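Ent-copalyl diphosphate synthase (Streptomyces platensis, PDB 5BP8) is probably a class II diterpene synthase, a mostly helical enzyme related to the squalene-hopene cyclases. Local coordinates at residues Leu303-Phe315 with Ser328-Phe341. Numbering follows the deposited sequence.
Sequences LPSDSDDTAAVLF and SLMHFRRDGYFSCF
S307, in the first turn of helix 307-319, carries two hydrogen bonds into the segment 328-341. Its backbone N gives a nearly straight bond (167°) to a lone pair of C340 O at 2.8 Å, and its OG donates to S339 O at 2.6 Å. The hydroxyl reaches that carbonyl because OG sits between the backbone N and the carbonyl carbon (chi1 65°). The same side chain lays its CB over one face of the F332 ring, a CH-pi contact with CB 3.8 Å from the ring centroid, while S305 O comes in at that ring's edge. F341 does the same for D306, the residue just ahead of the helix: D306 CB stands over its face, 3.7 Å from the centroid, and P304 CG meets its edge. D306 is also the N-cap, its OD2 accepting from D309 N. Further along the helix the contact turns apolar. L329 CD2 packs against T310 CG2 at 3.6 Å and lies close to A311 CB, while CD1 of L329 and CD1 of L314 meet tip to tip. With chi1 at -175° the C340 thiol points away from its own backbone N, which brings SG to 3.8 Å from D308 CB; D308 OD1 is hydrogen-bonded to H354 ND1 on helix 349-365. D306-D309 spell the DxDD sequence characteristic of class II terpene cyclases and span the N-cap and first turn. Chemically, segment 328-341 holds this helix start through the N-H and hydroxyl of S307 and the CB atoms of D306 and S307; none of the hydrogen bonds across the contact uses a carboxylate.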
ATOM      1  N   LEU A 303     -11.879   6.329  -5.306  1.00 22.63           N
ATOM      2  CA  LEU A 303     -10.765   5.878  -6.139  1.00 21.65           C
ATOM      3  C   LEU A 303     -11.305   5.190  -7.422  1.00 22.33           C
ATOM      4  O   LEU A 303     -12.445   4.738  -7.447  1.00 20.86           O
ATOM      5  CB  LEU A 303      -9.898   4.896  -5.356  1.00 21.46           C
ATOM      6  CG  LEU A 303      -9.072   5.470  -4.190  1.00 21.44           C
ATOM      7  CD1 LEU A 303      -8.578   4.369  -3.289  1.00 21.54           C
ATOM      8  CD2 LEU A 303      -7.887   6.279  -4.692  1.00 21.18           C
ATOM      9  N   PRO A 304     -10.502   5.142  -8.490  1.00 22.31           N
ATOM     10  CA  PRO A 304     -10.962   4.474  -9.712  1.00 22.17           C
ATOM     11  C   PRO A 304     -10.904   2.978  -9.541  1.00 20.68           C
ATOM     12  O   PRO A 304     -10.064   2.464  -8.793  1.00 19.86           O
ATOM     13  CB  PRO A 304      -9.946   4.934 -10.781  1.00 23.91           C
ATOM     14  CG  PRO A 304      -8.736   5.347 -10.028  1.00 22.91           C
ATOM     15  CD  PRO A 304      -9.185   5.786  -8.673  1.00 23.70           C
ATOM     16  N   SER A 305     -11.786   2.277 -10.241  1.00 20.65           N
ATOM     17  CA  SER A 305     -11.847   0.824 -10.189  1.00 22.07           C
ATOM     18  C   SER A 305     -10.585   0.211 -10.740  1.00 21.18           C
ATOM     19  O   SER A 305      -9.934   0.790 -11.627  1.00 21.98           O
ATOM     20  CB  SER A 305     -13.072   0.325 -10.967  1.00 24.86           C
ATOM     21  OG  SER A 305     -14.248   0.715 -10.242  1.00 28.83           O
ATOM     22  N   ASP A 306     -10.209  -0.945 -10.201  1.00 19.92           N
ATOM     23  CA  ASP A 306      -9.065  -1.673 -10.697  1.00 19.61           C
ATOM     24  C   ASP A 306      -9.354  -3.148 -10.637  1.00 18.69           C
ATOM     25  O   ASP A 306     -10.151  -3.604  -9.822  1.00 19.40           O
ATOM     26  CB  ASP A 306      -7.772  -1.347  -9.908  1.00 19.90           C
ATOM     27  CG  ASP A 306      -7.775  -1.939  -8.524  1.00 19.75           C
ATOM     28  OD1 ASP A 306      -8.250  -1.274  -7.573  1.00 20.25           O
ATOM     29  OD2 ASP A 306      -7.284  -3.075  -8.386  1.00 19.50           O
ATOM     30  N   SER A 307      -8.679  -3.918 -11.475  1.00 19.70           N
ATOM     31  CA  SER A 307      -9.015  -5.326 -11.584  1.00 20.14           C
ATOM     32  C   SER A 307      -8.535  -6.180 -10.412  1.00 20.61           C
ATOM     33  O   SER A 307      -9.084  -7.257 -10.175  1.00 21.03           O
ATOM     34  CB  SER A 307      -8.500  -5.922 -12.892  1.00 20.87           C
ATOM     35  OG  SER A 307      -7.090  -5.949 -12.991  1.00 20.42           O
ATOM     36  N   ASP A 308      -7.514  -5.723  -9.685  1.00 20.19           N
ATOM     37  CA  ASP A 308      -7.029  -6.498  -8.550  1.00 20.33           C
ATOM     38  C   ASP A 308      -8.080  -6.489  -7.457  1.00 19.07           C
ATOM     39  O   ASP A 308      -8.500  -7.552  -6.979  1.00 19.58           O
ATOM     40  CB  ASP A 308      -5.685  -5.966  -8.066  1.00 21.00           C
ATOM     41  CG  ASP A 308      -5.000  -6.885  -7.058  1.00 23.04           C
ATOM     42  OD1 ASP A 308      -5.075  -8.137  -7.218  1.00 22.82           O
ATOM     43  OD2 ASP A 308      -4.330  -6.325  -6.123  1.00 22.08           O
ATOM     44  N   ASP A 309      -8.518  -5.291  -7.052  1.00 19.18           N
ATOM     45  CA  ASP A 309      -9.564  -5.176  -6.089  1.00 18.90           C
ATOM     46  C   ASP A 309     -10.864  -5.822  -6.581  1.00 19.57           C
ATOM     47  O   ASP A 309     -11.556  -6.489  -5.799  1.00 19.05           O
ATOM     48  CB  ASP A 309      -9.812  -3.710  -5.730  1.00 19.32           C
ATOM     49  CG  ASP A 309      -8.702  -3.142  -4.883  1.00 20.77           C
ATOM     50  OD1 ASP A 309      -8.472  -3.701  -3.801  1.00 20.59           O
ATOM     51  OD2 ASP A 309      -8.036  -2.173  -5.326  1.00 20.95           O
ATOM     52  N   THR A 310     -11.164  -5.647  -7.864  1.00 19.99           N
ATOM     53  CA  THR A 310     -12.398  -6.212  -8.434  1.00 20.06           C
ATOM     54  C   THR A 310     -12.358  -7.744  -8.319  1.00 20.56           C
ATOM     55  O   THR A 310     -13.323  -8.354  -7.850  1.00 20.71           O
ATOM     56  CB  THR A 310     -12.596  -5.768  -9.901  1.00 21.04           C
ATOM     57  OG1 THR A 310     -12.776  -4.347  -9.945  1.00 20.62           O
ATOM     58  CG2 THR A 310     -13.852  -6.408 -10.514  1.00 22.32           C
ATOM     59  N   ALA A 311     -11.239  -8.345  -8.725  1.00 20.70           N
ATOM     60  CA  ALA A 311     -11.072  -9.808  -8.683  1.00 21.23           C
ATOM     61  C   ALA A 311     -11.135 -10.318  -7.245  1.00 21.90           C
ATOM     62  O   ALA A 311     -11.832 -11.275  -6.954  1.00 21.70           O
ATOM     63  CB  ALA A 311      -9.777 -10.222  -9.345  1.00 21.53           C
ATOM     64  N   ALA A 312     -10.449  -9.638  -6.317  1.00 20.56           N
ATOM     65  CA  ALA A 312     -10.472 -10.056  -4.921  1.00 20.61           C
ATOM     66  C   ALA A 312     -11.884 -10.000  -4.341  1.00 21.05           C
ATOM     67  O   ALA A 312     -12.270 -10.847  -3.538  1.00 22.16           O
ATOM     68  CB  ALA A 312      -9.555  -9.187  -4.070  1.00 19.99           C
ATOM     69  N   VAL A 313     -12.617  -8.955  -4.689  1.00 21.47           N
ATOM     70  CA  VAL A 313     -13.947  -8.747  -4.177  1.00 22.19           C
ATOM     71  C   VAL A 313     -14.919  -9.790  -4.747  1.00 23.25           C
ATOM     72  O   VAL A 313     -15.710 -10.358  -3.993  1.00 23.67           O
ATOM     73  CB  VAL A 313     -14.428  -7.305  -4.416  1.00 22.30           C
ATOM     74  CG1 VAL A 313     -15.934  -7.190  -4.233  1.00 22.83           C
ATOM     75  CG2 VAL A 313     -13.725  -6.362  -3.468  1.00 22.12           C
ATOM     76  N   LEU A 314     -14.820 -10.066  -6.042  1.00 23.31           N
ATOM     77  CA  LEU A 314     -15.647 -11.108  -6.674  1.00 24.88           C
ATOM     78  C   LEU A 314     -15.383 -12.469  -6.047  1.00 26.03           C
ATOM     79  O   LEU A 314     -16.318 -13.199  -5.738  1.00 26.32           O
ATOM     80  CB  LEU A 314     -15.395 -11.169  -8.168  1.00 25.11           C
ATOM     81  CG  LEU A 314     -15.994 -10.024  -8.987  1.00 25.27           C
ATOM     82  CD1 LEU A 314     -15.343  -9.914 -10.355  1.00 25.29           C
ATOM     83  CD2 LEU A 314     -17.507 -10.244  -9.121  1.00 26.46           C
ATOM     84  N   PHE A 315     -14.113 -12.785  -5.835  1.00 24.74           N
ATOM     85  CA  PHE A 315     -13.690 -14.031  -5.209  1.00 25.46           C
ATOM     86  C   PHE A 315     -14.198 -14.103  -3.778  1.00 25.22           C
ATOM     87  O   PHE A 315     -14.746 -15.125  -3.345  1.00 24.87           O
ATOM     88  CB  PHE A 315     -12.140 -14.132  -5.293  1.00 24.84           C
ATOM     89  CG  PHE A 315     -11.534 -15.443  -4.833  1.00 26.02           C
ATOM     90  CD1 PHE A 315     -12.075 -16.680  -5.178  1.00 25.91           C
ATOM     91  CD2 PHE A 315     -10.319 -15.436  -4.119  1.00 25.97           C
ATOM     92  CE1 PHE A 315     -11.466 -17.851  -4.743  1.00 26.39           C
ATOM     93  CE2 PHE A 315      -9.704 -16.596  -3.708  1.00 25.51           C
ATOM     94  CZ  PHE A 315     -10.273 -17.816  -4.027  1.00 26.58           C
ATOM     95  N   SER A 328     -17.119  -7.761 -15.236  1.00 26.70           N
ATOM     96  CA  SER A 328     -16.404  -6.502 -15.083  1.00 26.81           C
ATOM     97  C   SER A 328     -14.899  -6.649 -15.277  1.00 26.84           C
ATOM     98  O   SER A 328     -14.243  -5.675 -15.610  1.00 27.62           O
ATOM     99  CB  SER A 328     -16.668  -5.853 -13.710  1.00 26.67           C
ATOM    100  OG  SER A 328     -16.353  -6.747 -12.645  1.00 26.47           O
ATOM    101  N   LEU A 329     -14.354  -7.840 -15.048  1.00 25.57           N
ATOM    102  CA  LEU A 329     -12.927  -8.089 -15.275  1.00 26.75           C
ATOM    103  C   LEU A 329     -12.543  -8.097 -16.756  1.00 28.27           C
ATOM    104  O   LEU A 329     -11.395  -7.847 -17.084  1.00 26.93           O
ATOM    105  CB  LEU A 329     -12.495  -9.395 -14.625  1.00 25.93           C
ATOM    106  CG  LEU A 329     -12.606  -9.457 -13.106  1.00 25.37           C
ATOM    107  CD1 LEU A 329     -12.301 -10.849 -12.586  1.00 26.29           C
ATOM    108  CD2 LEU A 329     -11.673  -8.425 -12.474  1.00 25.78           C
HETATM  109  N   MSE A 330     -13.506  -8.358 -17.653  1.00 30.03           N
HETATM  110  CA  MSE A 330     -13.203  -8.448 -19.095  1.00 31.33           C
HETATM  111  C   MSE A 330     -12.769  -7.129 -19.703  1.00 28.38           C
HETATM  112  O   MSE A 330     -12.032  -7.136 -20.691  1.00 28.85           O
HETATM  113  CB  MSE A 330     -14.395  -9.072 -19.862  1.00 33.32           C
HETATM  114  CG  MSE A 330     -14.784 -10.445 -19.310  1.00 35.94           C
HETATM  115 SE   MSE A 330     -13.403 -11.836 -19.586  0.65 38.69          SE
HETATM  116  CE  MSE A 330     -12.859 -12.016 -17.709  1.00 38.72           C
ATOM    117  N   HIS A 331     -13.154  -5.996 -19.102  1.00 27.87           N
ATOM    118  CA  HIS A 331     -12.710  -4.656 -19.504  0.60 27.58           C
ATOM    119  C   HIS A 331     -11.193  -4.560 -19.469  1.00 28.05           C
ATOM    120  O   HIS A 331     -10.597  -3.746 -20.172  1.00 30.45           O
ATOM    121  CB  HIS A 331     -13.208  -3.559 -18.527  0.60 28.34           C
ATOM    122  CG  HIS A 331     -14.691  -3.374 -18.482  0.60 30.18           C
ATOM    123  ND1 HIS A 331     -15.432  -3.015 -19.589  0.60 31.23           N
ATOM    124  CD2 HIS A 331     -15.564  -3.442 -17.450  0.60 30.08           C
ATOM    125  CE1 HIS A 331     -16.705  -2.907 -19.247  0.60 31.54           C
ATOM    126  NE2 HIS A 331     -16.812  -3.159 -17.953  0.60 30.72           N
ATOM    127  N   PHE A 332     -10.577  -5.337 -18.585  1.00 26.95           N
ATOM    128  CA  PHE A 332      -9.131  -5.270 -18.336  1.00 26.51           C
ATOM    129  C   PHE A 332      -8.344  -6.346 -19.102  1.00 27.31           C
ATOM    130  O   PHE A 332      -7.115  -6.498 -18.902  1.00 29.04           O
ATOM    131  CB  PHE A 332      -8.873  -5.433 -16.831  1.00 24.97           C
ATOM    132  CG  PHE A 332      -9.532  -4.393 -15.983  1.00 23.57           C
ATOM    133  CD1 PHE A 332      -8.867  -3.214 -15.659  1.00 22.77           C
ATOM    134  CD2 PHE A 332     -10.807  -4.594 -15.483  1.00 23.60           C
ATOM    135  CE1 PHE A 332      -9.471  -2.255 -14.859  1.00 22.64           C
ATOM    136  CE2 PHE A 332     -11.424  -3.640 -14.680  1.00 23.03           C
ATOM    137  CZ  PHE A 332     -10.758  -2.469 -14.376  1.00 22.86           C
ATOM    138  N   ARG A 333      -9.018  -7.097 -19.979  1.00 29.10           N
ATOM    139  CA  ARG A 333      -8.329  -8.117 -20.768  1.00 30.29           C
ATOM    140  C   ARG A 333      -7.390  -7.451 -21.763  1.00 29.85           C
ATOM    141  O   ARG A 333      -7.765  -6.496 -22.429  1.00 28.98           O
ATOM    142  CB  ARG A 333      -9.340  -9.021 -21.502  1.00 35.00           C
ATOM    143  CG  ARG A 333      -8.695 -10.199 -22.235  1.00 40.69           C
ATOM    144  CD  ARG A 333      -9.444 -10.547 -23.518  1.00 48.62           C
ATOM    145  NE  ARG A 333     -10.704 -11.252 -23.261  1.00 54.23           N
ATOM    146  CZ  ARG A 333     -11.933 -10.791 -23.530  1.00 58.64           C
ATOM    147  NH1 ARG A 333     -12.132  -9.593 -24.085  1.00 61.92           N
ATOM    148  NH2 ARG A 333     -12.986 -11.549 -23.243  1.00 56.48           N
ATOM    149  N   ARG A 334      -6.164  -7.959 -21.858  1.00 29.36           N
ATOM    150  CA  ARG A 334      -5.189  -7.478 -22.823  1.00 31.44           C
ATOM    151  C   ARG A 334      -4.653  -8.696 -23.573  1.00 32.66           C
ATOM    152  O   ARG A 334      -5.185  -9.804 -23.414  1.00 33.09           O
ATOM    153  CB  ARG A 334      -4.064  -6.713 -22.112  1.00 30.72           C
ATOM    154  CG  ARG A 334      -4.573  -5.534 -21.264  1.00 31.10           C
ATOM    155  CD  ARG A 334      -5.167  -4.434 -22.149  1.00 31.47           C
ATOM    156  NE  ARG A 334      -5.692  -3.294 -21.405  1.00 30.57           N
ATOM    157  CZ  ARG A 334      -6.978  -3.082 -21.122  1.00 31.76           C
ATOM    158  NH1 ARG A 334      -7.925  -3.931 -21.495  1.00 31.67           N
ATOM    159  NH2 ARG A 334      -7.328  -2.008 -20.430  1.00 32.80           N
ATOM    160  N   ASP A 335      -3.617  -8.493 -24.380  1.00 35.99           N
ATOM    161  CA  ASP A 335      -3.016  -9.587 -25.174  1.00 38.07           C
ATOM    162  C   ASP A 335      -2.058 -10.462 -24.352  1.00 36.43           C
ATOM    163  O   ASP A 335      -0.888 -10.164 -24.216  1.00 38.09           O
ATOM    164  CB  ASP A 335      -2.286  -9.019 -26.391  1.00 41.76           C
ATOM    165  CG  ASP A 335      -1.852 -10.101 -27.383  1.00 47.05           C
ATOM    166  OD1 ASP A 335      -2.426 -11.211 -27.378  1.00 48.86           O
ATOM    167  OD2 ASP A 335      -0.931  -9.833 -28.173  1.00 52.33           O
ATOM    168  N   GLY A 336      -2.593 -11.549 -23.820  1.00 34.17           N
ATOM    169  CA  GLY A 336      -1.840 -12.544 -23.047  1.00 35.19           C
ATOM    170  C   GLY A 336      -2.005 -12.487 -21.530  1.00 33.82           C
ATOM    171  O   GLY A 336      -1.507 -13.358 -20.815  1.00 35.01           O
ATOM    172  N   TYR A 337      -2.718 -11.473 -21.036  1.00 32.86           N
ATOM    173  CA  TYR A 337      -2.768 -11.189 -19.591  1.00 29.80           C
ATOM    174  C   TYR A 337      -3.819 -10.106 -19.342  1.00 29.13           C
ATOM    175  O   TYR A 337      -4.420  -9.608 -20.277  1.00 27.62           O
ATOM    176  CB  TYR A 337      -1.377 -10.720 -19.103  1.00 30.71           C
ATOM    177  CG  TYR A 337      -1.070  -9.324 -19.556  1.00 31.43           C
ATOM    178  CD1 TYR A 337      -0.707  -9.068 -20.869  1.00 35.11           C
ATOM    179  CD2 TYR A 337      -1.222  -8.235 -18.692  1.00 31.09           C
ATOM    180  CE1 TYR A 337      -0.498  -7.774 -21.311  1.00 36.20           C
ATOM    181  CE2 TYR A 337      -1.017  -6.940 -19.131  1.00 32.61           C
ATOM    182  CZ  TYR A 337      -0.647  -6.717 -20.439  1.00 35.71           C
ATOM    183  OH  TYR A 337      -0.429  -5.442 -20.900  1.00 37.57           O
ATOM    184  N   PHE A 338      -4.017  -9.727 -18.075  1.00 25.94           N
ATOM    185  CA  PHE A 338      -4.959  -8.682 -17.718  1.00 25.98           C
ATOM    186  C   PHE A 338      -4.237  -7.488 -17.129  1.00 25.14           C
ATOM    187  O   PHE A 338      -3.292  -7.665 -16.357  1.00 23.17           O
ATOM    188  CB  PHE A 338      -5.966  -9.203 -16.690  1.00 25.72           C
ATOM    189  CG  PHE A 338      -7.054 -10.056 -17.289  1.00 26.20           C
ATOM    190  CD1 PHE A 338      -6.765 -11.339 -17.782  1.00 25.81           C
ATOM    191  CD2 PHE A 338      -8.350  -9.592 -17.356  1.00 25.62           C
ATOM    192  CE1 PHE A 338      -7.762 -12.115 -18.338  1.00 27.12           C
ATOM    193  CE2 PHE A 338      -9.353 -10.364 -17.930  1.00 26.81           C
ATOM    194  CZ  PHE A 338      -9.054 -11.621 -18.417  1.00 26.24           C
ATOM    195  N   SER A 339      -4.683  -6.289 -17.470  1.00 25.31           N
ATOM    196  CA  SER A 339      -4.139  -5.090 -16.823  1.00 24.67           C
ATOM    197  C   SER A 339      -4.830  -4.863 -15.482  1.00 24.35           C
ATOM    198  O   SER A 339      -5.903  -5.401 -15.234  1.00 23.39           O
ATOM    199  CB  SER A 339      -4.316  -3.849 -17.683  1.00 26.08           C
ATOM    200  OG  SER A 339      -5.693  -3.565 -17.848  1.00 28.28           O
ATOM    201  N   CYS A 340      -4.204  -4.056 -14.623  1.00 23.06           N
ATOM    202  CA  CYS A 340      -4.763  -3.769 -13.297  1.00 22.49           C
ATOM    203  C   CYS A 340      -5.626  -2.512 -13.356  1.00 22.97           C
ATOM    204  O   CYS A 340      -6.797  -2.497 -12.916  1.00 21.61           O
ATOM    205  CB  CYS A 340      -3.652  -3.618 -12.248  1.00 22.27           C
ATOM    206  SG  CYS A 340      -4.320  -3.420 -10.570  1.00 22.73           S
ATOM    207  N   PHE A 341      -5.066  -1.465 -13.955  1.00 23.59           N
ATOM    208  CA  PHE A 341      -5.839  -0.285 -14.310  1.00 24.85           C
ATOM    209  C   PHE A 341      -6.029  -0.308 -15.814  1.00 25.96           C
ATOM    210  O   PHE A 341      -5.456  -1.159 -16.526  1.00 26.54           O
ATOM    211  CB  PHE A 341      -5.162   0.988 -13.808  1.00 25.14           C
ATOM    212  CG  PHE A 341      -5.284   1.183 -12.329  1.00 26.18           C
ATOM    213  CD1 PHE A 341      -4.387   0.572 -11.450  1.00 26.76           C
ATOM    214  CD2 PHE A 341      -6.303   1.960 -11.796  1.00 26.11           C
ATOM    215  CE1 PHE A 341      -4.511   0.738 -10.087  1.00 27.21           C
ATOM    216  CE2 PHE A 341      -6.431   2.121 -10.430  1.00 26.15           C
ATOM    217  CZ  PHE A 341      -5.525   1.536  -9.571  1.00 27.08           C
TER